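Local coordinates for titin (Homo sapiens, PDB 3LCY), which serves as a giant structural protein of the muscle sarcomere, represented by two tandem immunoglobulin domains from its A-band region, at residues R11-K15 against E90-K94; A25-I31 against R61-V67; E111-V117 against L190-D196. One frame throughout, in Å; residues are numbered along the deposited sequence.

Contact 1: R11-K15 against E90-K94; sequences RKEMK and ETSSK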
loop_
_atom_site.group_PDB
_atom_site.type_symbol
_atom_site.label_atom_id
_atom_site.label_comp_id
_atom_site.label_asym_id
_atom_site.label_seq_id
_atom_site.Cartn_x
_atom_site.Cartn_y
_atom_site.Cartn_z
ATOM N N ARG A 11 0.804 29.035 4.148
ATOM C CA ARG A 11 2.074 29.645 3.766
ATOM C C ARG A 11 2.826 28.637 2.926
ATOM O O ARG A 11 3.341 28.950 1.874
ATOM C CB ARG A 11 2.886 30.033 4.985
ATOM C CG ARG A 11 2.435 31.307 5.608
ATOM C CD ARG A 11 2.964 32.480 4.839
ATOM N NE ARG A 11 2.381 33.734 5.286
ATOM C CZ ARG A 11 2.842 34.456 6.295
ATOM N NH1 ARG A 11 3.883 34.052 6.993
ATOM N NH2 ARG A 11 2.249 35.583 6.615
ATOM N N LYS A 12 2.860 27.412 3.413
ATOM C CA LYS A 12 3.451 26.295 2.723
ATOM C C LYS A 12 2.425 25.187 2.780
ATOM O O LYS A 12 2.000 24.790 3.840
ATOM C CB LYS A 12 4.745 25.879 3.408
ATOM C CG LYS A 12 5.464 24.711 2.779
ATOM C CD LYS A 12 5.131 23.401 3.477
ATOM C CE LYS A 12 5.676 22.207 2.710
ATOM N NZ LYS A 12 5.287 20.914 3.301
ATOM N N GLU A 13 2.001 24.709 1.628
ATOM C CA GLU A 13 1.045 23.621 1.564
ATOM C C GLU A 13 1.733 22.282 1.731
ATOM O O GLU A 13 2.924 22.170 1.542
ATOM C CB GLU A 13 0.283 23.666 0.255
ATOM C CG GLU A 13 1.115 23.387 -0.945
ATOM C CD GLU A 13 0.286 23.330 -2.174
ATOM O OE1 GLU A 13 -0.619 24.167 -2.299
ATOM O OE2 GLU A 13 0.521 22.446 -3.009
ATOM N N MET A 14 0.974 21.263 2.075
ATOM C CA MET A 14 1.538 19.941 2.243
ATOM C C MET A 14 2.074 19.396 0.941
ATOM O O MET A 14 1.533 19.644 -0.117
ATOM C CB MET A 14 0.519 18.979 2.824
ATOM C CG MET A 14 0.315 19.138 4.289
ATOM S SD MET A 14 -0.639 17.811 4.945
ATOM C CE MET A 14 0.644 16.693 5.420
ATOM N N LYS A 15 3.157 18.651 1.044
ATOM C CA LYS A 15 3.802 18.085 -0.105
ATOM C C LYS A 15 3.886 16.594 0.024
ATOM O O LYS A 15 3.886 16.054 1.108
ATOM C CB LYS A 15 5.222 18.621 -0.225
ATOM C CG LYS A 15 5.314 20.081 -0.439
ATOM C CD LYS A 15 4.789 20.475 -1.785
ATOM C CE LYS A 15 4.684 21.971 -1.877
ATOM N NZ LYS A 15 4.451 22.416 -3.258
ATOM N N GLU A 90 -7.883 23.770 4.453
ATOM C CA GLU A 90 -7.540 22.367 4.333
ATOM C C GLU A 90 -6.382 22.123 3.364
ATOM O O GLU A 90 -6.270 22.786 2.342
ATOM C CB GLU A 90 -8.778 21.591 3.892
ATOM C CG GLU A 90 -8.505 20.248 3.277
ATOM C CD GLU A 90 -9.759 19.607 2.737
ATOM O OE1 GLU A 90 -10.828 19.799 3.339
ATOM O OE2 GLU A 90 -9.673 18.910 1.710
ATOM N N THR A 91 -5.524 21.167 3.693
ATOM C CA THR A 91 -4.393 20.831 2.838
ATOM C C THR A 91 -4.055 19.346 2.938
ATOM O O THR A 91 -4.014 18.780 4.030
ATOM C CB THR A 91 -3.151 21.669 3.183
ATOM O OG1 THR A 91 -2.018 21.155 2.474
ATOM C CG2 THR A 91 -2.875 21.618 4.675
ATOM N N SER A 92 -3.817 18.723 1.789
ATOM C CA SER A 92 -3.578 17.286 1.741
ATOM C C SER A 92 -2.387 16.918 0.864
ATOM O O SER A 92 -2.064 17.621 -0.093
ATOM C CB SER A 92 -4.828 16.561 1.242
ATOM O OG SER A 92 -5.957 16.890 2.031
ATOM N N SER A 93 -1.743 15.807 1.202
ATOM C CA SER A 93 -0.645 15.271 0.411
ATOM C C SER A 93 -0.561 13.768 0.647
ATOM O O SER A 93 -1.249 13.236 1.518
ATOM C CB SER A 93 0.676 15.953 0.776
ATOM O OG SER A 93 1.105 15.576 2.072
ATOM N N LYS A 94 0.271 13.082 -0.127
ATOM C CA LYS A 94 0.355 11.630 -0.028
ATOM C C LYS A 94 1.691 11.137 0.512
ATOM O O LYS A 94 2.722 11.792 0.354
ATOM C CB LYS A 94 0.072 10.979 -1.382
ATOM C CG LYS A 94 -1.368 11.103 -1.838
ATOM C CD LYS A 94 -1.558 10.487 -3.210
ATOM C CE LYS A 94 -3.014 10.536 -3.636
ATOM N NZ LYS A 94 -3.194 10.091 -5.045
#
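Thr91 meets both the backbone and the side chain of Met14. The amide of Met14 gives its hydrogen to Thr91 OG1 in a nearly straight bond (N to OG1 3.0 Å, 165° at the hydrogen), while Met14 CG lies 4.1 Å from Thr91 CG2, the two side chains crossing at about a right angle. Thr91 OG1 reaches that amide because it stands opposite the backbone N of its own residue (chi1 171°). Met14 then runs inward between Thr91 and Ser93: its CB is 3.5 Å from Ser93 OG, its SD 3.6 Å from Thr91 O, and the bend at the last torsion (chi3 92°) leaves CE beside Ser93 OG.

In an I-set immunoglobulin domain the first strand is split between the two sheets, and 11-15 spans the break. At its start, Arg11 and Lys12 both face Gln30 in a classic beta bulge; ahead, Lys94 pairs with Val17, where the second half of the strand has joined 88-103. Met14 fills the crossing point with apolar bulk, also touching Leu27, Cys29 and Cys80.

A second polar link comes from Ser93, whose OG donates to Lys15 O at 3.0 Å. The hydroxyl stands well above the carbonyl plane, not on a lone pair.

The outer side is much looser. Glu13 brings little more than its CB near Thr91 OG1, and Lys15 turns away from the strand. Their charged ends pair with each other instead, in a long salt bridge between Lys15 NZ and Glu13 OE2 (3.9 Å).

Contact 2: A25-I31 against R61-V67; sequences AQLSCQI and RTHTLTV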
loop_
_atom_site.group_PDB
_atom_site.type_symbol
_atom_site.label_atom_id
_atom_site.label_comp_id
_atom_site.label_asym_id
_atom_site.label_seq_id
_atom_site.Cartn_x
_atom_site.Cartn_y
_atom_site.Cartn_z
ATOM N N ALA A 25 7.737 8.984 8.979
ATOM C CA ALA A 25 7.403 9.884 7.884
ATOM C C ALA A 25 6.881 11.205 8.433
ATOM O O ALA A 25 5.944 11.229 9.230
ATOM C CB ALA A 25 6.374 9.245 6.968
ATOM N N GLN A 26 7.504 12.301 8.013
ATOM C CA GLN A 26 7.086 13.630 8.448
ATOM C C GLN A 26 6.293 14.356 7.368
ATOM O O GLN A 26 6.822 14.677 6.304
ATOM C CB GLN A 26 8.295 14.474 8.865
ATOM C CG GLN A 26 8.808 14.181 10.268
ATOM C CD GLN A 26 9.992 15.049 10.652
ATOM O OE1 GLN A 26 9.842 16.047 11.358
ATOM N NE2 GLN A 26 11.178 14.671 10.190
ATOM N N LEU A 27 5.019 14.610 7.649
ATOM C CA LEU A 27 4.188 15.402 6.753
ATOM C C LEU A 27 3.953 16.771 7.377
ATOM O O LEU A 27 3.322 16.883 8.427
ATOM C CB LEU A 27 2.856 14.703 6.477
ATOM C CG LEU A 27 2.942 13.312 5.844
ATOM C CD1 LEU A 27 2.644 12.231 6.875
ATOM C CD2 LEU A 27 1.992 13.199 4.659
ATOM N N SER A 28 4.468 17.812 6.734
ATOM C CA SER A 28 4.431 19.145 7.320
ATOM C C SER A 28 3.771 20.188 6.423
ATOM O O SER A 28 3.686 20.021 5.206
ATOM C CB SER A 28 5.845 19.597 7.689
ATOM O OG SER A 28 5.828 20.855 8.339
ATOM N N CYS A 29 3.311 21.271 7.043
ATOM C CA CYS A 29 2.717 22.387 6.321
ATOM C C CYS A 29 2.720 23.630 7.203
ATOM O O CYS A 29 2.781 23.531 8.430
ATOM C CB CYS A 29 1.288 22.053 5.889
ATOM S SG CYS A 29 0.122 21.885 7.258
ATOM N N GLN A 30 2.612 24.816 6.625
ATOM C CA GLN A 30 2.496 26.039 7.387
ATOM C C GLN A 30 1.213 26.762 7.167
ATOM O O GLN A 30 0.923 27.147 6.094
ATOM C CB GLN A 30 3.575 26.987 6.988
ATOM C CG GLN A 30 4.865 26.400 6.895
ATOM C CD GLN A 30 5.887 27.374 7.203
ATOM O OE1 GLN A 30 5.597 28.512 7.433
ATOM N NE2 GLN A 30 7.106 26.946 7.233
ATOM N N ILE A 31 0.472 26.975 8.227
ATOM C CA ILE A 31 -0.767 27.699 8.211
ATOM C C ILE A 31 -0.799 28.730 9.321
ATOM O O ILE A 31 -0.556 28.439 10.450
ATOM C CB ILE A 31 -1.922 26.760 8.370
ATOM C CG1 ILE A 31 -1.826 25.640 7.352
ATOM C CG2 ILE A 31 -3.178 27.471 8.195
ATOM C CD1 ILE A 31 -2.594 24.437 7.671
ATOM N N ARG A 61 2.484 27.798 13.779
ATOM C CA ARG A 61 2.718 28.164 12.390
ATOM C C ARG A 61 3.025 26.943 11.524
ATOM O O ARG A 61 2.447 26.757 10.468
ATOM C CB ARG A 61 3.842 29.187 12.279
ATOM C CG ARG A 61 3.591 30.442 13.067
ATOM C CD ARG A 61 4.763 31.394 13.001
ATOM N NE ARG A 61 4.667 32.329 11.887
ATOM C CZ ARG A 61 5.410 32.259 10.790
ATOM N NH1 ARG A 61 6.305 31.293 10.655
ATOM N NH2 ARG A 61 5.261 33.154 9.829
ATOM N N THR A 62 3.942 26.109 11.993
ATOM C CA THR A 62 4.336 24.929 11.256
ATOM C C THR A 62 3.729 23.713 11.894
ATOM O O THR A 62 3.923 23.465 13.068
ATOM C CB THR A 62 5.848 24.757 11.237
ATOM O OG1 THR A 62 6.446 25.940 10.727
ATOM C CG2 THR A 62 6.222 23.601 10.352
ATOM N N HIS A 63 2.989 22.952 11.108
ATOM C CA HIS A 63 2.331 21.778 11.636
ATOM C C HIS A 63 2.807 20.507 10.965
ATOM O O HIS A 63 2.688 20.339 9.768
ATOM C CB HIS A 63 0.832 21.966 11.511
ATOM C CG HIS A 63 0.411 23.382 11.712
ATOM N ND1 HIS A 63 0.580 24.038 12.907
ATOM C CD2 HIS A 63 -0.127 24.285 10.863
ATOM C CE1 HIS A 63 0.150 25.276 12.793
ATOM N NE2 HIS A 63 -0.288 25.451 11.564
ATOM N N THR A 64 3.333 19.609 11.779
ATOM C CA THR A 64 3.897 18.375 11.300
ATOM C C THR A 64 3.262 17.155 11.918
ATOM O O THR A 64 3.076 17.081 13.109
ATOM C CB THR A 64 5.418 18.312 11.567
ATOM O OG1 THR A 64 6.044 19.489 11.070
ATOM C CG2 THR A 64 6.030 17.127 10.876
ATOM N N LEU A 65 2.936 16.195 11.072
ATOM C CA LEU A 65 2.443 14.892 11.500
ATOM C C LEU A 65 3.518 13.846 11.242
ATOM O O LEU A 65 4.078 13.778 10.149
ATOM C CB LEU A 65 1.164 14.520 10.749
ATOM C CG LEU A 65 0.675 13.081 10.944
ATOM C CD1 LEU A 65 0.282 12.837 12.391
ATOM C CD2 LEU A 65 -0.485 12.759 10.012
ATOM N N THR A 66 3.816 13.041 12.248
ATOM C CA THR A 66 4.825 12.016 12.089
ATOM C C THR A 66 4.160 10.664 12.132
ATOM O O THR A 66 3.498 10.325 13.101
ATOM C CB THR A 66 5.873 12.072 13.205
ATOM O OG1 THR A 66 6.518 13.346 13.194
ATOM C CG2 THR A 66 6.915 10.986 13.010
ATOM N N VAL A 67 4.353 9.888 11.080
ATOM C CA VAL A 67 3.767 8.566 11.021
ATOM C C VAL A 67 4.863 7.530 11.118
ATOM O O VAL A 67 5.809 7.552 10.344
ATOM C CB VAL A 67 3.015 8.340 9.700
ATOM C CG1 VAL A 67 2.439 6.935 9.645
ATOM C CG2 VAL A 67 1.928 9.378 9.519
#
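Backbone hydrogen bonds join Ala25 to Val67, Leu27 to Leu65 and Cys29 to His63, each of these antiparallel pairs bonded in both directions. At the Leu27-Leu65 pair both N to O distances are 2.8 Å and the bonds are almost straight. Ile31 N adds one more bond, to Arg61 O. Between these rungs lie the non-hydrogen-bonded pairs Gln26-Thr66, Ser28-Thr64 and Gln30-Thr62, where CA-H groups point at carbonyl oxygens across the gap, as from Ser28 CA to His63 O at 3.2 Å.

Polar side chains occupy one face. Ser28 OG and Thr64 OG1 share a hydrogen bond of 3.1 Å, and Ser28 OG also lies 3.4 Å from Thr62 CG2. Gln26 and Thr66 run side by side, as do Gln30 and Thr62, so this face is a row of hydroxyls, amides and methyls.

The other face is largely apolar. Leu27 CD1 rests 4.0 Å from Val67 CG2, the side chains crossing obliquely, and Ala25, Cys29 and Leu65 extend the row. This face turns into the core of the immunoglobulin sandwich, where Leu27 and Leu65 both touch Tyr78 and Cys29 touches Cys80 of the facing sheet.

His63 is the polar member of that inner row. With chi1 at -35°, its ring leans across to the neighbouring strand at Ile31, where NE2 donates to Ile31 O (3.2 Å, 154° at the hydrogen) in the carbonyl plane and on a lone pair. Ile31 CB sits at the ring edge, in plane, and Arg61 O lies over one face, near the rim. The other ring nitrogen, ND1, bonds Ser58 OG. Both ring nitrogens of this buried histidine are thus satisfied, and the two bonds would hold its rotation fixed.

Contact 3: E111-V117 against L190-D196; sequences EKYYGAV and LDVEIQD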
loop_
_atom_site.group_PDB
_atom_site.type_symbol
_atom_site.label_atom_id
_atom_site.label_comp_id
_atom_site.label_asym_id
_atom_site.label_seq_id
_atom_site.Cartn_x
_atom_site.Cartn_y
_atom_site.Cartn_z
ATOM N N GLU A 111 4.816 -25.287 -0.100
ATOM C CA GLU A 111 5.622 -25.825 -1.191
ATOM C C GLU A 111 4.752 -26.337 -2.331
ATOM O O GLU A 111 5.047 -26.114 -3.501
ATOM C CB GLU A 111 6.516 -26.959 -0.691
ATOM C CG GLU A 111 7.444 -27.519 -1.758
ATOM C CD GLU A 111 8.010 -28.876 -1.387
ATOM O OE1 GLU A 111 8.783 -29.439 -2.189
ATOM O OE2 GLU A 111 7.682 -29.386 -0.295
ATOM N N LYS A 112 3.680 -27.032 -1.976
ATOM C CA LYS A 112 2.811 -27.662 -2.961
ATOM C C LYS A 112 1.369 -27.195 -2.823
ATOM O O LYS A 112 0.870 -27.010 -1.716
ATOM C CB LYS A 112 2.870 -29.184 -2.822
ATOM C CG LYS A 112 4.235 -29.774 -3.129
ATOM C CD LYS A 112 4.192 -31.292 -3.094
ATOM C CE LYS A 112 3.257 -31.839 -4.157
ATOM N NZ LYS A 112 3.227 -33.327 -4.135
ATOM N N TYR A 113 0.706 -27.007 -3.957
ATOM C CA TYR A 113 -0.709 -26.661 -3.961
ATOM C C TYR A 113 -1.483 -27.657 -4.809
ATOM O O TYR A 113 -0.990 -28.122 -5.837
ATOM C CB TYR A 113 -0.923 -25.235 -4.464
ATOM C CG TYR A 113 -0.460 -24.179 -3.488
ATOM C CD1 TYR A 113 -1.293 -23.741 -2.466
ATOM C CD2 TYR A 113 0.807 -23.621 -3.586
ATOM C CE1 TYR A 113 -0.877 -22.777 -1.570
ATOM C CE2 TYR A 113 1.231 -22.655 -2.693
ATOM C CZ TYR A 113 0.385 -22.237 -1.688
ATOM O OH TYR A 113 0.805 -21.275 -0.799
ATOM N N TYR A 114 -2.696 -27.983 -4.379
ATOM C CA TYR A 114 -3.470 -29.029 -5.034
ATOM C C TYR A 114 -4.775 -28.520 -5.629
ATOM O O TYR A 114 -5.584 -27.891 -4.945
ATOM C CB TYR A 114 -3.760 -30.166 -4.055
ATOM C CG TYR A 114 -2.519 -30.844 -3.525
ATOM C CD1 TYR A 114 -2.036 -32.006 -4.110
ATOM C CD2 TYR A 114 -1.829 -30.319 -2.443
ATOM C CE1 TYR A 114 -0.903 -32.627 -3.628
ATOM C CE2 TYR A 114 -0.694 -30.930 -1.956
ATOM C CZ TYR A 114 -0.236 -32.085 -2.551
ATOM O OH TYR A 114 0.895 -32.704 -2.071
ATOM N N GLY A 115 -5.000 -28.830 -6.898
ATOM C CA GLY A 115 -6.216 -28.434 -7.579
ATOM C C GLY A 115 -7.011 -29.637 -8.050
ATOM O O GLY A 115 -6.453 -30.537 -8.653
ATOM N N ALA A 116 -8.309 -29.660 -7.767
ATOM C CA ALA A 116 -9.163 -30.768 -8.184
ATOM C C ALA A 116 -9.320 -30.757 -9.697
ATOM O O ALA A 116 -9.427 -29.697 -10.302
ATOM C CB ALA A 116 -10.508 -30.681 -7.511
ATOM N N VAL A 117 -9.339 -31.930 -10.315
ATOM C CA VAL A 117 -9.472 -31.982 -11.761
ATOM C C VAL A 117 -10.800 -31.414 -12.224
ATOM O O VAL A 117 -11.852 -31.755 -11.703
ATOM C CB VAL A 117 -9.344 -33.420 -12.295
ATOM C CG1 VAL A 117 -9.130 -33.413 -13.796
ATOM C CG2 VAL A 117 -8.220 -34.144 -11.600
ATOM N N LEU A 190 6.075 -22.572 -6.782
ATOM C CA LEU A 190 4.934 -23.323 -6.274
ATOM C C LEU A 190 4.748 -24.605 -7.074
ATOM O O LEU A 190 4.584 -24.566 -8.293
ATOM C CB LEU A 190 3.656 -22.480 -6.345
ATOM C CG LEU A 190 3.593 -21.153 -5.583
ATOM C CD1 LEU A 190 4.539 -20.121 -6.172
ATOM C CD2 LEU A 190 2.171 -20.621 -5.591
ATOM N N ASP A 191 4.778 -25.739 -6.384
ATOM C CA ASP A 191 4.587 -27.027 -7.034
ATOM C C ASP A 191 3.105 -27.380 -7.073
ATOM O O ASP A 191 2.487 -27.617 -6.036
ATOM C CB ASP A 191 5.370 -28.119 -6.306
ATOM C CG ASP A 191 5.582 -29.347 -7.162
ATOM O OD1 ASP A 191 5.672 -29.200 -8.400
ATOM O OD2 ASP A 191 5.662 -30.459 -6.599
ATOM N N VAL A 192 2.536 -27.413 -8.273
ATOM C CA VAL A 192 1.113 -27.685 -8.434
ATOM C C VAL A 192 0.841 -29.129 -8.844
ATOM O O VAL A 192 1.461 -29.651 -9.771
ATOM C CB VAL A 192 0.470 -26.740 -9.467
ATOM C CG1 VAL A 192 -0.942 -27.190 -9.791
ATOM C CG2 VAL A 192 0.472 -25.308 -8.952
ATOM N N GLU A 193 -0.093 -29.770 -8.158
ATOM C CA GLU A 193 -0.455 -31.146 -8.444
ATOM C C GLU A 193 -1.957 -31.227 -8.696
ATOM O O GLU A 193 -2.735 -30.593 -7.996
ATOM C CB GLU A 193 -0.069 -32.041 -7.269
ATOM C CG GLU A 193 0.146 -33.494 -7.633
ATOM C CD GLU A 193 1.502 -33.752 -8.257
ATOM O OE1 GLU A 193 1.553 -34.373 -9.334
ATOM O OE2 GLU A 193 2.518 -33.338 -7.672
ATOM N N ILE A 194 -2.367 -32.004 -9.694
ATOM C CA ILE A 194 -3.786 -32.139 -10.010
ATOM C C ILE A 194 -4.324 -33.497 -9.568
ATOM O O ILE A 194 -3.787 -34.534 -9.934
ATOM C CB ILE A 194 -4.046 -31.953 -11.511
ATOM C CG1 ILE A 194 -3.292 -30.732 -12.031
ATOM C CG2 ILE A 194 -5.530 -31.811 -11.777
ATOM C CD1 ILE A 194 -3.666 -29.448 -11.345
ATOM N N GLN A 195 -5.394 -33.478 -8.777
ATOM C CA GLN A 195 -6.015 -34.695 -8.266
ATOM C C GLN A 195 -7.375 -34.961 -8.880
ATOM O O GLN A 195 -8.235 -34.086 -8.881
ATOM C CB GLN A 195 -6.232 -34.577 -6.758
ATOM C CG GLN A 195 -5.018 -34.753 -5.887
ATOM C CD GLN A 195 -5.293 -34.325 -4.457
ATOM O OE1 GLN A 195 -5.938 -33.305 -4.222
ATOM N NE2 GLN A 195 -4.809 -35.103 -3.498
ATOM N N ASP A 196 -7.568 -36.180 -9.372
ATOM C CA ASP A 196 -8.831 -36.595 -9.961
ATOM C C ASP A 196 -9.892 -36.564 -8.869
ATOM O O ASP A 196 -9.774 -37.274 -7.877
ATOM C CB ASP A 196 -8.714 -38.024 -10.505
ATOM C CG ASP A 196 -8.540 -38.082 -12.016
ATOM O OD1 ASP A 196 -8.120 -37.093 -12.633
ATOM O OD2 ASP A 196 -8.822 -39.142 -12.599
#
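Lys112 lies alongside Asp191 and then reaches past it to Glu193. Its CB is 3.6 Å from Asp191 O. Next, CG faces Asp191 CB and OD2, both at 3.8 Å, and CD keeps close to the same carboxylate oxygen. A bend at chi3 (63°) turns the chain along the strands, so that CE is near both Asp191 OD2 and Glu193 OE2. At the tip, NZ makes a long salt bridge to Glu193 OE2 (3.6 Å) and a weak hydrogen bond to Tyr114 OH, while Asp191 OD2 stays beyond salt-bridge range of it.

Tyr114 belongs to the same face: its CD1 packs 3.7 Å from Glu193 CB, with ring and carboxylate planes 42° apart, and Gln195 crosses it from the next position.

On the inner face Tyr113 takes over, CE2 meeting Leu190 CD2 at 3.7 Å while its hydroxyl bonds Lys110 N. Gly115 follows, paired with Ile194.

Between the two faces runs the parallel ladder, from the bond of Asp191 N to Glu111 O on to that of Gln195 N to Gly115 O. Its bonds include Tyr113 N to Asp191 O at 2.8 Å and Glu193 N to Tyr113 O at 3.0 Å. Strand 112-116 thereby forms an edge of its sheet next to the last strand of the domain, the parallel pairing of A' with G in the I-set fold.

Backbone bonds therefore set the register, and the charges add a more diffuse attraction: Asp191 OD1 also has a long, weak ion pair with Lys174, and one ammonium close to two carboxylates would probably be favoured electrostatically, though neither grips it tightly.

In the fold
Contacts 1 and 2 belong to the same immunoglobulin domain, their centres 9 Å apart, and share its interior. Met14 of contact 1 packs on contact 2, its CG 3.5 Å from Cys29 CB, and Lys12 NZ reaches Ser28 O at 2.6 Å, a probable hydrogen bond. Contact 2 pairs neighbouring strands within one sheet, whereas contact 1 ties the loop where the first strand changes sheets to the last strand, in the other sheet. Contact 3 stands apart in the second domain, its centre about 51 Å from each of the others. Strand 88-103, which carries 90-94, is followed in the chain by strand 112-116 of contact 3, where the second of the tandem domains has begun.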